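Long-range contacts in Serpin48 (Tenebrio molitor, PDB 3OZQ), which inhibits the serine protease SPE with high specificity, acting as a serpin of insect innate immunity: residues 95-105 and 118-126; 147-156 and 311-319. One frame throughout, in Å; residues are numbered along the deposited sequence.

Interaction 1 of 2, residues 95-105 and 118-126; sequences NKIYVKTNFSV and GAQSENVDF
K96 folds across its neighbours so that one ammonium group serves two residues of the adjoining strand. NZ gives a hydrogen bond to Q120 OE1 at 2.8 Å, lying in the plane of that carbonyl on a lone pair, and forms a salt bridge with E122 OE2 at 2.9 Å. Bends at chi2 (109°) and chi3 (73°) bring the amine round to both partners, while K96 CG rests 3.1 Å above the plane of the Y98 ring, toward its rim. W139 of helix 129-143 adds a cation-pi contact to the same lysine. Y98 runs alongside E122, both pointing the same way, with ring and carboxylate planes 75° apart; a water bridges Y98 OH and E122 OE1. Nearer the backbone, Y98 CB meets V124 CG1 at 3.7 Å, and V124 CG1 in turn lies over the rim of one face of the F126 ring, whose edge faces Y98 O.

The frame for these contacts is a parallel beta ladder, strand 90-100 beside strand 120-124, joined by helix 107-115 in a beta-alpha-beta crossover; these are the second and first strands of the large serpin sheet A. Its backbone bonds alternate regularly, for example I97 N to Q120 O at 2.8 Å. S121 OG also bonds to I97 O, at 2.9 Å, from the face of its plane opposite to that used by E122 N.

N123 gives up the most surface. It lies on the other side of the sheet, with I97, V99 and S121, and its CB sits 3.7 Å from V99 O. The amide reaches into the curl of chain that leaves strand 90-100, where a type I turn from K100 to F103 brings the backbone back past it. V105 lies alongside N123, the two side chains running opposite ways, and V105 CG1 goes on to touch S121 OG at 3.6 Å.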
loop_
_atom_site.group_PDB
_atom_site.type_symbol
_atom_site.label_atom_id
_atom_site.label_comp_id
_atom_site.label_asym_id
_atom_site.label_seq_id
_atom_site.Cartn_x
_atom_site.Cartn_y
_atom_site.Cartn_z
ATOM N N ASN A 95 -2.355 -7.251 -10.266
ATOM C CA ASN A 95 -1.496 -8.197 -9.586
ATOM C C ASN A 95 -1.381 -9.445 -10.434
ATOM O O ASN A 95 -2.382 -9.994 -10.897
ATOM C CB ASN A 95 -2.039 -8.554 -8.193
ATOM C CG ASN A 95 -2.123 -7.347 -7.262
ATOM O OD1 ASN A 95 -2.717 -7.419 -6.167
ATOM N ND2 ASN A 95 -1.536 -6.226 -7.689
ATOM N N LYS A 96 -0.153 -9.890 -10.639
ATOM C CA LYS A 96 0.080 -11.040 -11.497
ATOM C C LYS A 96 1.298 -11.832 -11.065
ATOM O O LYS A 96 2.269 -11.285 -10.540
ATOM C CB LYS A 96 0.226 -10.576 -12.940
ATOM C CG LYS A 96 0.696 -11.652 -13.871
ATOM C CD LYS A 96 -0.374 -12.100 -14.796
ATOM C CE LYS A 96 -0.653 -11.066 -15.845
ATOM N NZ LYS A 96 -1.201 -11.754 -17.060
ATOM N N ILE A 97 1.237 -13.140 -11.286
ATOM C CA ILE A 97 2.367 -14.000 -11.013
ATOM C C ILE A 97 2.794 -14.574 -12.340
ATOM O O ILE A 97 2.107 -15.426 -12.891
ATOM C CB ILE A 97 1.997 -15.118 -10.024
ATOM C CG1 ILE A 97 1.647 -14.509 -8.656
ATOM C CG2 ILE A 97 3.143 -16.108 -9.876
ATOM C CD1 ILE A 97 1.585 -15.537 -7.531
ATOM N N TYR A 98 3.891 -14.058 -12.882
ATOM C CA TYR A 98 4.434 -14.566 -14.144
ATOM C C TYR A 98 5.417 -15.691 -13.867
ATOM O O TYR A 98 6.278 -15.549 -13.000
ATOM C CB TYR A 98 5.148 -13.460 -14.908
ATOM C CG TYR A 98 4.230 -12.473 -15.571
ATOM C CD1 TYR A 98 3.746 -12.695 -16.853
ATOM C CD2 TYR A 98 3.838 -11.313 -14.909
ATOM C CE1 TYR A 98 2.908 -11.785 -17.459
ATOM C CE2 TYR A 98 3.008 -10.398 -15.506
ATOM C CZ TYR A 98 2.545 -10.632 -16.780
ATOM O OH TYR A 98 1.708 -9.716 -17.366
ATOM N N VAL A 99 5.295 -16.786 -14.630
ATOM C CA VAL A 99 6.080 -17.997 -14.407
ATOM C C VAL A 99 6.882 -18.471 -15.646
ATOM O O VAL A 99 6.405 -18.404 -16.778
ATOM C CB VAL A 99 5.171 -19.140 -13.881
ATOM C CG1 VAL A 99 5.981 -20.379 -13.603
ATOM C CG2 VAL A 99 4.425 -18.678 -12.607
ATOM N N LYS A 100 8.104 -18.927 -15.402
ATOM C CA LYS A 100 9.044 -19.375 -16.437
ATOM C C LYS A 100 8.341 -20.317 -17.424
ATOM O O LYS A 100 7.664 -21.243 -16.983
ATOM C CB LYS A 100 10.196 -20.093 -15.728
ATOM C CG LYS A 100 11.390 -20.513 -16.566
ATOM C CD LYS A 100 12.440 -21.134 -15.649
ATOM C CE LYS A 100 13.505 -21.930 -16.422
ATOM N NZ LYS A 100 14.470 -21.057 -17.164
ATOM N N THR A 101 8.483 -20.085 -18.737
ATOM C CA THR A 101 7.686 -20.845 -19.723
ATOM C C THR A 101 7.850 -22.353 -19.582
ATOM O O THR A 101 6.917 -23.111 -19.843
ATOM C CB THR A 101 7.898 -20.437 -21.234
ATOM O OG1 THR A 101 9.238 -19.983 -21.471
ATOM C CG2 THR A 101 6.922 -19.344 -21.651
ATOM N N ASN A 102 9.027 -22.784 -19.148
ATOM C CA ASN A 102 9.320 -24.204 -19.096
ATOM C C ASN A 102 8.299 -24.948 -18.266
ATOM O O ASN A 102 8.038 -26.125 -18.511
ATOM C CB ASN A 102 10.727 -24.439 -18.545
ATOM C CG ASN A 102 11.765 -23.597 -19.249
ATOM O OD1 ASN A 102 11.818 -22.370 -19.065
ATOM N ND2 ASN A 102 12.592 -24.240 -20.071
ATOM N N PHE A 103 7.705 -24.259 -17.290
ATOM C CA PHE A 103 6.813 -24.932 -16.362
ATOM C C PHE A 103 5.402 -24.356 -16.443
ATOM O O PHE A 103 5.076 -23.362 -15.782
ATOM C CB PHE A 103 7.366 -24.891 -14.931
ATOM C CG PHE A 103 8.826 -25.262 -14.823
ATOM C CD1 PHE A 103 9.799 -24.282 -14.717
ATOM C CD2 PHE A 103 9.223 -26.586 -14.826
ATOM C CE1 PHE A 103 11.135 -24.614 -14.606
ATOM C CE2 PHE A 103 10.567 -26.926 -14.727
ATOM C CZ PHE A 103 11.521 -25.942 -14.620
ATOM N N SER A 104 4.579 -24.991 -17.272
ATOM C CA SER A 104 3.187 -24.607 -17.473
ATOM C C SER A 104 2.440 -24.408 -16.154
ATOM O O SER A 104 2.418 -25.290 -15.297
ATOM C CB SER A 104 2.468 -25.661 -18.318
ATOM O OG SER A 104 2.992 -25.695 -19.633
ATOM N N VAL A 105 1.825 -23.244 -16.003
ATOM C CA VAL A 105 1.063 -22.953 -14.804
ATOM C C VAL A 105 -0.150 -23.874 -14.718
ATOM O O VAL A 105 -0.917 -23.999 -15.677
ATOM C CB VAL A 105 0.595 -21.488 -14.794
ATOM C CG1 VAL A 105 -0.123 -21.167 -13.478
ATOM C CG2 VAL A 105 1.770 -20.564 -15.009
ATOM N N GLY A 118 -7.879 -11.867 -6.474
ATOM C CA GLY A 118 -7.880 -10.695 -7.327
ATOM C C GLY A 118 -6.572 -10.483 -8.068
ATOM O O GLY A 118 -6.069 -9.361 -8.172
ATOM N N ALA A 119 -6.017 -11.569 -8.585
ATOM C CA ALA A 119 -4.803 -11.492 -9.382
ATOM C C ALA A 119 -4.919 -12.502 -10.513
ATOM O O ALA A 119 -5.956 -13.147 -10.671
ATOM C CB ALA A 119 -3.594 -11.798 -8.524
ATOM N N GLN A 120 -3.866 -12.639 -11.309
ATOM C CA GLN A 120 -3.812 -13.754 -12.246
ATOM C C GLN A 120 -2.414 -14.320 -12.380
ATOM O O GLN A 120 -1.474 -13.796 -11.789
ATOM C CB GLN A 120 -4.409 -13.373 -13.592
ATOM C CG GLN A 120 -3.628 -12.397 -14.378
ATOM C CD GLN A 120 -4.445 -11.842 -15.516
ATOM O OE1 GLN A 120 -3.927 -11.584 -16.604
ATOM N NE2 GLN A 120 -5.736 -11.648 -15.269
ATOM N N SER A 121 -2.284 -15.418 -13.127
ATOM C CA SER A 121 -0.982 -16.036 -13.313
ATOM C C SER A 121 -0.833 -16.490 -14.757
ATOM O O SER A 121 -1.811 -16.865 -15.407
ATOM C CB SER A 121 -0.785 -17.192 -12.338
ATOM O OG SER A 121 0.514 -17.750 -12.455
ATOM N N GLU A 122 0.394 -16.434 -15.256
ATOM C CA GLU A 122 0.647 -16.562 -16.684
ATOM C C GLU A 122 2.098 -16.965 -16.915
ATOM O O GLU A 122 2.987 -16.564 -16.155
ATOM C CB GLU A 122 0.318 -15.226 -17.361
ATOM C CG GLU A 122 0.674 -15.105 -18.826
ATOM C CD GLU A 122 -0.020 -13.922 -19.485
ATOM O OE1 GLU A 122 0.613 -13.228 -20.325
ATOM O OE2 GLU A 122 -1.212 -13.692 -19.169
ATOM N N ASN A 123 2.329 -17.799 -17.936
ATOM C CA ASN A 123 3.682 -18.180 -18.338
ATOM C C ASN A 123 4.289 -17.121 -19.221
ATOM O O ASN A 123 3.594 -16.512 -20.033
ATOM C CB ASN A 123 3.700 -19.524 -19.095
ATOM C CG ASN A 123 3.722 -20.715 -18.166
ATOM O OD1 ASN A 123 4.722 -20.981 -17.505
ATOM N ND2 ASN A 123 2.612 -21.442 -18.107
ATOM N N VAL A 124 5.592 -16.908 -19.078
ATOM C CA VAL A 124 6.283 -15.918 -19.887
ATOM C C VAL A 124 7.718 -16.366 -20.045
ATOM O O VAL A 124 8.289 -16.960 -19.131
ATOM C CB VAL A 124 6.230 -14.488 -19.247
ATOM C CG1 VAL A 124 6.964 -14.461 -17.913
ATOM C CG2 VAL A 124 6.815 -13.446 -20.192
ATOM N N ASP A 125 8.292 -16.099 -21.213
ATOM C CA ASP A 125 9.690 -16.418 -21.457
ATOM C C ASP A 125 10.590 -15.295 -20.970
ATOM O O ASP A 125 10.642 -14.230 -21.582
ATOM C CB ASP A 125 9.940 -16.647 -22.947
ATOM C CG ASP A 125 11.328 -17.211 -23.222
ATOM O OD1 ASP A 125 12.159 -17.230 -22.287
ATOM O OD2 ASP A 125 11.590 -17.632 -24.369
ATOM N N PHE A 126 11.313 -15.539 -19.881
ATOM C CA PHE A 126 12.223 -14.528 -19.344
ATOM C C PHE A 126 13.560 -14.486 -20.102
ATOM O O PHE A 126 14.396 -13.616 -19.846
ATOM C CB PHE A 126 12.473 -14.744 -17.844
ATOM C CG PHE A 126 11.219 -14.684 -16.984
ATOM C CD1 PHE A 126 10.627 -13.473 -16.665
ATOM C CD2 PHE A 126 10.665 -15.842 -16.474
ATOM C CE1 PHE A 126 9.485 -13.423 -15.867
ATOM C CE2 PHE A 126 9.528 -15.799 -15.672
ATOM C CZ PHE A 126 8.944 -14.602 -15.368
HETATM O O HOH W 1 -5.455 -7.781 -10.513
HETATM O O HOH W 2 -5.974 -7.461 -5.775
HETATM O O HOH W 3 0.261 -10.595 -19.965
#

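Interaction 2 of 2, residues 147-156 and 311-319; sequences KIQNLVDPEI and SNIVQKSFI
The ring of F318 receives I148 at its edge, near the ring plane, with I148 CG1 3.8 Å from F318 CE1. K147 CB approaches the same end of the ring obliquely, and Y170 of strand 163-174 brings a second ring to F318, the planes about 25° apart. At the far end of the contact the flat group is the N312 amide: I156 CD1 lies 3.7 Å from N312 ND2. Two waters bridge this amide to I156 O, one donating a hydrogen bond to N312 OD1 and the other accepting one from N312 ND2.

Between these ends K316 stands fully extended, every torsion near anti, and so carries its ammonium out to the loop backbone. NZ meets Q149 O at 2.8 Å almost in line with the carbonyl (170°), with a weak second bond to N150 O. The lysine's stem is packed too: L151 CD1 touches K316 CB at 3.7 Å, and L151 CD2 presses on V314 CG1 at a tight 3.4 Å. Beyond L151, D153 closes an Asx turn onto E155 N that leads the loop into the short 3-10 segment 154-156.

A linker running from helix 129-143 to strand 163-174 over strand 310-321 is characteristic of serpins; the inhibitory mechanism of the family inserts the cleaved reactive-centre loop between those two strands.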
loop_
_atom_site.group_PDB
_atom_site.type_symbol
_atom_site.label_atom_id
_atom_site.label_comp_id
_atom_site.label_asym_id
_atom_site.label_seq_id
_atom_site.Cartn_x
_atom_site.Cartn_y
_atom_site.Cartn_z
ATOM N N LYS A 147 -1.897 4.452 -16.139
ATOM C CA LYS A 147 -1.449 5.297 -15.027
ATOM C C LYS A 147 -0.141 4.807 -14.389
ATOM O O LYS A 147 0.568 5.572 -13.727
ATOM C CB LYS A 147 -2.525 5.359 -13.938
ATOM C CG LYS A 147 -3.884 5.930 -14.360
ATOM C CD LYS A 147 -3.821 7.415 -14.675
ATOM C CE LYS A 147 -5.189 8.083 -14.517
ATOM N NZ LYS A 147 -6.316 7.173 -14.877
ATOM N N ILE A 148 0.160 3.525 -14.569
ATOM C CA ILE A 148 1.350 2.921 -13.980
ATOM C C ILE A 148 2.206 2.275 -15.058
ATOM O O ILE A 148 1.809 1.304 -15.699
ATOM C CB ILE A 148 0.995 1.920 -12.859
ATOM C CG1 ILE A 148 0.328 2.671 -11.701
ATOM C CG2 ILE A 148 2.246 1.162 -12.392
ATOM C CD1 ILE A 148 0.061 1.818 -10.474
ATOM N N GLN A 149 3.381 2.846 -15.267
ATOM C CA GLN A 149 4.200 2.463 -16.395
ATOM C C GLN A 149 5.547 1.960 -15.919
ATOM O O GLN A 149 5.989 2.295 -14.811
ATOM C CB GLN A 149 4.359 3.645 -17.355
ATOM C CG GLN A 149 3.040 4.110 -17.950
ATOM C CD GLN A 149 3.221 5.114 -19.073
ATOM O OE1 GLN A 149 4.307 5.663 -19.264
ATOM N NE2 GLN A 149 2.153 5.352 -19.831
ATOM N N ASN A 150 6.170 1.125 -16.745
ATOM C CA ASN A 150 7.525 0.676 -16.500
ATOM C C ASN A 150 7.725 0.104 -15.114
ATOM O O ASN A 150 8.708 0.414 -14.444
ATOM C CB ASN A 150 8.492 1.838 -16.736
ATOM C CG ASN A 150 8.530 2.254 -18.181
ATOM O OD1 ASN A 150 9.135 1.574 -19.005
ATOM N ND2 ASN A 150 7.859 3.354 -18.508
ATOM N N LEU A 151 6.792 -0.728 -14.679
ATOM C CA LEU A 151 6.919 -1.351 -13.374
ATOM C C LEU A 151 8.173 -2.213 -13.304
ATOM O O LEU A 151 8.970 -2.078 -12.379
ATOM C CB LEU A 151 5.675 -2.180 -13.038
ATOM C CG LEU A 151 5.624 -2.715 -11.603
ATOM C CD1 LEU A 151 4.181 -2.873 -11.119
ATOM C CD2 LEU A 151 6.396 -4.021 -11.486
ATOM N N VAL A 152 8.331 -3.099 -14.285
ATOM C CA VAL A 152 9.457 -4.041 -14.333
ATOM C C VAL A 152 10.625 -3.389 -15.061
ATOM O O VAL A 152 10.489 -2.929 -16.201
ATOM C CB VAL A 152 9.083 -5.352 -15.064
ATOM C CG1 VAL A 152 10.313 -6.272 -15.217
ATOM C CG2 VAL A 152 7.946 -6.084 -14.334
ATOM N N ASP A 153 11.759 -3.319 -14.381
ATOM C CA ASP A 153 12.997 -2.873 -14.994
ATOM C C ASP A 153 13.692 -4.110 -15.533
ATOM O O ASP A 153 14.118 -4.967 -14.758
ATOM C CB ASP A 153 13.867 -2.170 -13.956
ATOM C CG ASP A 153 15.268 -1.865 -14.470
ATOM O OD1 ASP A 153 15.928 -1.005 -13.864
ATOM O OD2 ASP A 153 15.714 -2.485 -15.464
ATOM N N PRO A 154 13.812 -4.210 -16.868
ATOM C CA PRO A 154 14.290 -5.442 -17.496
ATOM C C PRO A 154 15.609 -5.929 -16.902
ATOM O O PRO A 154 15.914 -7.116 -16.958
ATOM C CB PRO A 154 14.452 -5.048 -18.967
ATOM C CG PRO A 154 14.576 -3.588 -18.965
ATOM C CD PRO A 154 13.689 -3.117 -17.847
ATOM N N GLU A 155 16.369 -5.022 -16.310
ATOM C CA GLU A 155 17.639 -5.391 -15.705
ATOM C C GLU A 155 17.504 -6.387 -14.548
ATOM O O GLU A 155 18.466 -7.080 -14.213
ATOM C CB GLU A 155 18.396 -4.140 -15.251
ATOM C CG GLU A 155 18.852 -3.252 -16.408
ATOM C CD GLU A 155 19.908 -3.912 -17.284
ATOM O OE1 GLU A 155 21.109 -3.703 -17.013
ATOM O OE2 GLU A 155 19.541 -4.633 -18.242
ATOM N N ILE A 156 16.322 -6.464 -13.940
ATOM C CA ILE A 156 16.115 -7.379 -12.816
ATOM C C ILE A 156 15.954 -8.811 -13.291
ATOM O O ILE A 156 16.066 -9.756 -12.507
ATOM C CB ILE A 156 14.881 -6.996 -11.967
ATOM C CG1 ILE A 156 13.588 -7.275 -12.739
ATOM C CG2 ILE A 156 14.968 -5.564 -11.530
ATOM C CD1 ILE A 156 12.367 -7.448 -11.864
ATOM N N SER A 311 11.531 -15.198 -7.643
ATOM C CA SER A 311 12.727 -14.473 -8.057
ATOM C C SER A 311 12.650 -12.984 -7.712
ATOM O O SER A 311 13.636 -12.382 -7.294
ATOM C CB SER A 311 12.952 -14.653 -9.556
ATOM O OG SER A 311 13.015 -16.020 -9.897
ATOM N N ASN A 312 11.485 -12.387 -7.926
ATOM C CA ASN A 312 11.306 -10.971 -7.614
ATOM C C ASN A 312 9.895 -10.692 -7.125
ATOM O O ASN A 312 8.964 -11.400 -7.495
ATOM C CB ASN A 312 11.609 -10.098 -8.833
ATOM C CG ASN A 312 12.922 -10.464 -9.496
ATOM O OD1 ASN A 312 13.020 -11.490 -10.150
ATOM N ND2 ASN A 312 13.940 -9.641 -9.302
ATOM N N ILE A 313 9.749 -9.659 -6.288
ATOM C CA ILE A 313 8.436 -9.173 -5.893
ATOM C C ILE A 313 8.441 -7.653 -5.953
ATOM O O ILE A 313 9.140 -6.999 -5.198
ATOM C CB ILE A 313 8.047 -9.603 -4.459
ATOM C CG1 ILE A 313 8.266 -11.104 -4.265
ATOM C CG2 ILE A 313 6.593 -9.244 -4.185
ATOM C CD1 ILE A 313 8.004 -11.556 -2.819
ATOM N N VAL A 314 7.664 -7.100 -6.863
ATOM C CA VAL A 314 7.767 -5.691 -7.167
ATOM C C VAL A 314 6.415 -5.015 -7.042
ATOM O O VAL A 314 5.460 -5.368 -7.742
ATOM C CB VAL A 314 8.375 -5.462 -8.589
ATOM C CG1 VAL A 314 8.582 -3.968 -8.842
ATOM C CG2 VAL A 314 9.698 -6.170 -8.690
ATOM N N GLN A 315 6.326 -4.087 -6.102
ATOM C CA GLN A 315 5.136 -3.249 -5.981
ATOM C C GLN A 315 5.387 -1.866 -6.536
ATOM O O GLN A 315 6.415 -1.260 -6.270
ATOM C CB GLN A 315 4.684 -3.151 -4.530
ATOM C CG GLN A 315 3.388 -2.378 -4.348
ATOM C CD GLN A 315 2.944 -2.337 -2.909
ATOM O OE1 GLN A 315 2.208 -3.216 -2.459
ATOM N NE2 GLN A 315 3.379 -1.313 -2.174
ATOM N N LYS A 316 4.434 -1.356 -7.294
ATOM C CA LYS A 316 4.485 0.035 -7.704
ATOM C C LYS A 316 3.132 0.660 -7.499
ATOM O O LYS A 316 2.111 0.057 -7.821
ATOM C CB LYS A 316 4.896 0.162 -9.171
ATOM C CG LYS A 316 5.242 1.581 -9.580
ATOM C CD LYS A 316 5.937 1.568 -10.933
ATOM C CE LYS A 316 6.533 2.942 -11.251
ATOM N NZ LYS A 316 7.410 2.925 -12.460
ATOM N N SER A 317 3.131 1.868 -6.945
ATOM C CA SER A 317 1.890 2.566 -6.627
ATOM C C SER A 317 2.133 4.068 -6.619
ATOM O O SER A 317 3.274 4.520 -6.534
ATOM C CB SER A 317 1.356 2.104 -5.266
ATOM O OG SER A 317 2.162 2.597 -4.207
ATOM N N PHE A 318 1.051 4.834 -6.726
ATOM C CA PHE A 318 1.112 6.279 -6.573
ATOM C C PHE A 318 -0.129 6.790 -5.868
ATOM O O PHE A 318 -1.147 6.089 -5.758
ATOM C CB PHE A 318 1.245 6.974 -7.926
ATOM C CG PHE A 318 0.004 6.928 -8.750
ATOM C CD1 PHE A 318 -0.298 5.798 -9.497
ATOM C CD2 PHE A 318 -0.859 8.008 -8.794
ATOM C CE1 PHE A 318 -1.447 5.748 -10.264
ATOM C CE2 PHE A 318 -2.010 7.963 -9.554
ATOM C CZ PHE A 318 -2.302 6.834 -10.292
ATOM N N ILE A 319 -0.018 8.013 -5.378
ATOM C CA ILE A 319 -1.133 8.726 -4.786
ATOM C C ILE A 319 -1.026 10.182 -5.215
ATOM O O ILE A 319 0.075 10.746 -5.327
ATOM C CB ILE A 319 -1.116 8.655 -3.260
ATOM C CG1 ILE A 319 -2.405 9.271 -2.687
ATOM C CG2 ILE A 319 0.119 9.383 -2.727
ATOM C CD1 ILE A 319 -2.547 9.124 -1.183
HETATM O O HOH W 4 15.030 -12.166 -11.714
HETATM O O HOH W 5 16.964 -9.463 -9.835
#

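How the interactions relate
Both interactions involve the large serpin sheet A, with centres about 16 Å apart and strand 163-174 pairing with 90-100 of interaction 1 and 310-321 of interaction 2. Interaction 1 is made within the sheet, where backbone bonds set the register and side chains work on both faces; interaction 2 is made against one face of it, where a loop without backbone pairing to the strand depends on alternate side chains and one lysine. Each is partly buried, their centres about 23 Å and 14 Å from the chain's centre respectively. Lysine use shows the contrast: K96 meets a carboxylate and an amide, K316 main-chain carbonyls. Helix 129-143 touches both, packing on Y98 in one and L151 in the other.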